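PDB 4MF9: hemin degrading factor from Pseudomonas aeruginosa, which binds heme in the cytoplasm of the bacterium, probably passing it on to the heme oxygenase HemO, and probably degrades heme itself. Local coordinates for residues A[117-121]-A[122-126]. Residues are numbered along the deposited sequence; the frame is centred on the assembly and turned at random.
Sequences LRLFL and GGWNA. With HEM (protoporphyrin IX containing Fe), chain C.
The indole of Trp124 carries Leu121 on one face and Leu119 at its edge, around a short 3-10 turn that leads from strand 117-120 of one antiparallel sheet of this HemS-type fold into strand 124-133 of the other. Methyl CD2 of Leu121 sits over the middle of the six-membered ring, 3.5 Å from its centroid and 7° off the normal, a CH-pi contact. CD2 of Leu119 meets the rim, 3.8 Å from CZ2 of Trp124. With chi1 of Trp124 at -70°, CG lies anti to the carbonyl carbon and the ring is carried back against Leu121 and the end of strand 117-120, and NE1 donates to the carbonyl O of His270. Trp66, from helix 66-72, makes an edge-to-face contact with the indole.

The turn itself closes through a backbone bond in which Trp124 N donates to Leu121 O at 3.0 Å. One water bridges Phe120 O and Gly123 N; a second donates to both Leu121 O and Trp124 O, so Leu121 O receives two hydrogen bonds.

On the strand, Phe120 and Arg118 reach the heme. CZ of Phe120 comes to 3.2 Å from vinyl carbon CBC, which lies near the plane of the phenyl ring. Arg118 bends at chi2 (-60°), laying its chain against the porphyrin, and its NH1 forms a salt bridge with Asp116. NH1 of Arg118 also donates to Leu117 O at 3.0 Å, while NE ends 3.0 Å from pyrrole nitrogen NC.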
loop_
_atom_site.group_PDB
_atom_site.type_symbol
_atom_site.label_atom_id
_atom_site.label_comp_id
_atom_site.label_asym_id
_atom_site.label_seq_id
_atom_site.Cartn_x
_atom_site.Cartn_y
_atom_site.Cartn_z
ATOM N N LEU A 117 -1.727 8.376 4.676
ATOM C CA LEU A 117 -2.373 7.538 3.680
ATOM C C LEU A 117 -2.938 8.384 2.551
ATOM O O LEU A 117 -3.424 9.497 2.778
ATOM C CB LEU A 117 -3.530 6.745 4.330
ATOM C CG LEU A 117 -3.211 5.662 5.362
ATOM C CD1 LEU A 117 -4.470 5.236 6.141
ATOM C CD2 LEU A 117 -2.628 4.451 4.677
ATOM N N ARG A 118 -2.894 7.851 1.338
ATOM C CA ARG A 118 -3.624 8.455 0.230
ATOM C C ARG A 118 -4.606 7.407 -0.245
ATOM O O ARG A 118 -4.202 6.317 -0.679
ATOM C CB ARG A 118 -2.688 8.840 -0.918
ATOM C CG ARG A 118 -1.477 9.662 -0.500
ATOM C CD ARG A 118 -1.861 10.981 0.167
ATOM N NE ARG A 118 -0.678 11.714 0.632
ATOM C CZ ARG A 118 -0.301 11.811 1.908
ATOM N NH1 ARG A 118 -1.023 11.238 2.873
ATOM N NH2 ARG A 118 0.798 12.492 2.228
ATOM N N LEU A 119 -5.892 7.734 -0.164
ATOM C CA LEU A 119 -6.951 6.757 -0.412
ATOM C C LEU A 119 -7.699 7.088 -1.692
ATOM O O LEU A 119 -8.218 8.198 -1.851
ATOM C CB LEU A 119 -7.925 6.718 0.781
ATOM C CG LEU A 119 -7.253 6.677 2.161
ATOM C CD1 LEU A 119 -8.269 6.838 3.302
ATOM C CD2 LEU A 119 -6.444 5.394 2.339
ATOM N N PHE A 120 -7.735 6.130 -2.612
ATOM C CA PHE A 120 -8.445 6.305 -3.881
ATOM C C PHE A 120 -9.716 5.468 -3.851
ATOM O O PHE A 120 -9.730 4.299 -4.255
ATOM C CB PHE A 120 -7.530 5.931 -5.045
ATOM C CG PHE A 120 -6.216 6.629 -4.990
ATOM C CD1 PHE A 120 -6.101 7.946 -5.407
ATOM C CD2 PHE A 120 -5.100 5.985 -4.480
ATOM C CE1 PHE A 120 -4.894 8.598 -5.335
ATOM C CE2 PHE A 120 -3.896 6.631 -4.402
ATOM C CZ PHE A 120 -3.786 7.932 -4.829
ATOM N N LEU A 121 -10.773 6.106 -3.358
ATOM C CA LEU A 121 -11.972 5.435 -2.854
ATOM C C LEU A 121 -12.873 4.845 -3.924
ATOM O O LEU A 121 -13.778 4.061 -3.623
ATOM C CB LEU A 121 -12.781 6.418 -2.012
ATOM C CG LEU A 121 -12.024 7.010 -0.830
ATOM C CD1 LEU A 121 -12.913 7.982 -0.076
ATOM C CD2 LEU A 121 -11.529 5.897 0.098
ATOM N N GLY A 122 -12.629 5.208 -5.163
ATOM C CA GLY A 122 -13.453 4.798 -6.249
ATOM C C GLY A 122 -13.551 3.339 -6.486
ATOM O O GLY A 122 -14.556 2.871 -6.878
ATOM N N GLY A 123 -12.459 2.628 -6.297
ATOM C CA GLY A 123 -12.457 1.179 -6.442
ATOM C C GLY A 123 -12.765 0.428 -5.147
ATOM O O GLY A 123 -12.818 -0.806 -5.120
ATOM N N TRP A 124 -12.961 1.161 -4.057
ATOM C CA TRP A 124 -13.275 0.512 -2.785
ATOM C C TRP A 124 -14.691 -0.054 -2.852
ATOM O O TRP A 124 -15.635 0.675 -3.137
ATOM C CB TRP A 124 -13.181 1.510 -1.637
ATOM C CG TRP A 124 -11.785 1.954 -1.319
ATOM C CD1 TRP A 124 -10.740 2.089 -2.195
ATOM C CD2 TRP A 124 -11.275 2.305 -0.024
ATOM N NE1 TRP A 124 -9.615 2.521 -1.521
ATOM C CE2 TRP A 124 -9.916 2.655 -0.189
ATOM C CE3 TRP A 124 -11.841 2.373 1.255
ATOM C CZ2 TRP A 124 -9.117 3.062 0.874
ATOM C CZ3 TRP A 124 -11.039 2.774 2.316
ATOM C CH2 TRP A 124 -9.690 3.116 2.115
ATOM N N ASN A 125 -14.846 -1.348 -2.601
ATOM C CA ASN A 125 -16.133 -1.986 -2.849
ATOM C C ASN A 125 -16.885 -2.446 -1.603
ATOM O O ASN A 125 -18.054 -2.099 -1.400
ATOM C CB ASN A 125 -15.964 -3.168 -3.795
ATOM C CG ASN A 125 -17.288 -3.809 -4.149
ATOM O OD1 ASN A 125 -18.222 -3.126 -4.565
ATOM N ND2 ASN A 125 -17.386 -5.114 -3.963
ATOM N N ALA A 126 -16.220 -3.247 -0.784
ATOM C CA ALA A 126 -16.866 -3.798 0.394
ATOM C C ALA A 126 -15.959 -3.634 1.602
ATOM O O ALA A 126 -14.722 -3.613 1.471
ATOM C CB ALA A 126 -17.208 -5.251 0.174
HETATM C CHA HEM C . 4.970 12.152 -2.901
HETATM C CHB HEM C . 3.887 14.951 0.762
HETATM C CHC HEM C . -0.714 14.905 -0.635
HETATM C CHD HEM C . 0.304 11.214 -3.509
HETATM C C1A HEM C . 5.079 12.991 -1.830
HETATM C C2A HEM C . 6.298 13.434 -1.243
HETATM C C3A HEM C . 5.985 14.226 -0.245
HETATM C C4A HEM C . 4.592 14.239 -0.172
HETATM C CMA HEM C . 6.965 14.906 0.668
HETATM C CAA HEM C . 7.693 13.133 -1.664
HETATM C CBA HEM C . 8.654 14.338 -1.825
HETATM C CGA HEM C . 8.248 15.065 -3.055
HETATM O O1A HEM C . 8.150 16.289 -3.071
HETATM O O2A HEM C . 8.010 14.403 -4.029
HETATM C C1B HEM C . 2.521 15.160 0.629
HETATM C C2B HEM C . 1.878 16.033 1.519
HETATM C C3B HEM C . 0.585 16.066 1.166
HETATM C C4B HEM C . 0.458 15.152 0.008
HETATM C CMB HEM C . 2.535 16.811 2.620
HETATM C CAB HEM C . -0.419 16.913 1.876
HETATM C CBB HEM C . -1.684 16.651 1.992
HETATM C C1C HEM C . -0.865 13.924 -1.542
HETATM C C2C HEM C . -2.041 13.626 -2.200
HETATM C C3C HEM C . -1.772 12.579 -3.027
HETATM C C4C HEM C . -0.405 12.215 -2.873
HETATM C CMC HEM C . -3.348 14.342 -2.047
HETATM C CAC HEM C . -2.730 11.940 -3.898
HETATM C CBC HEM C . -2.361 10.825 -4.454
HETATM C C1D HEM C . 1.700 11.170 -3.608
HETATM C C2D HEM C . 2.462 10.249 -4.506
HETATM C C3D HEM C . 3.747 10.543 -4.328
HETATM C C4D HEM C . 3.775 11.617 -3.329
HETATM C CMD HEM C . 1.958 9.186 -5.459
HETATM C CAD HEM C . 4.914 9.877 -5.010
HETATM C CBD HEM C . 5.435 10.801 -6.110
HETATM C CGD HEM C . 6.354 10.259 -7.162
HETATM O O1D HEM C . 7.371 10.895 -7.340
HETATM O O2D HEM C . 6.119 9.276 -7.846
HETATM N NA HEM C . 4.034 13.491 -1.148
HETATM N NB HEM C . 1.661 14.652 -0.266
HETATM N NC HEM C . 0.073 13.079 -1.970
HETATM N ND HEM C . 2.540 11.943 -2.936
HETATM FE FE HEM C . 2.108 13.249 -1.717
HETATM O O HOH W 1 -9.688 3.065 -6.691
HETATM O O HOH W 2 -16.474 3.520 -3.261
#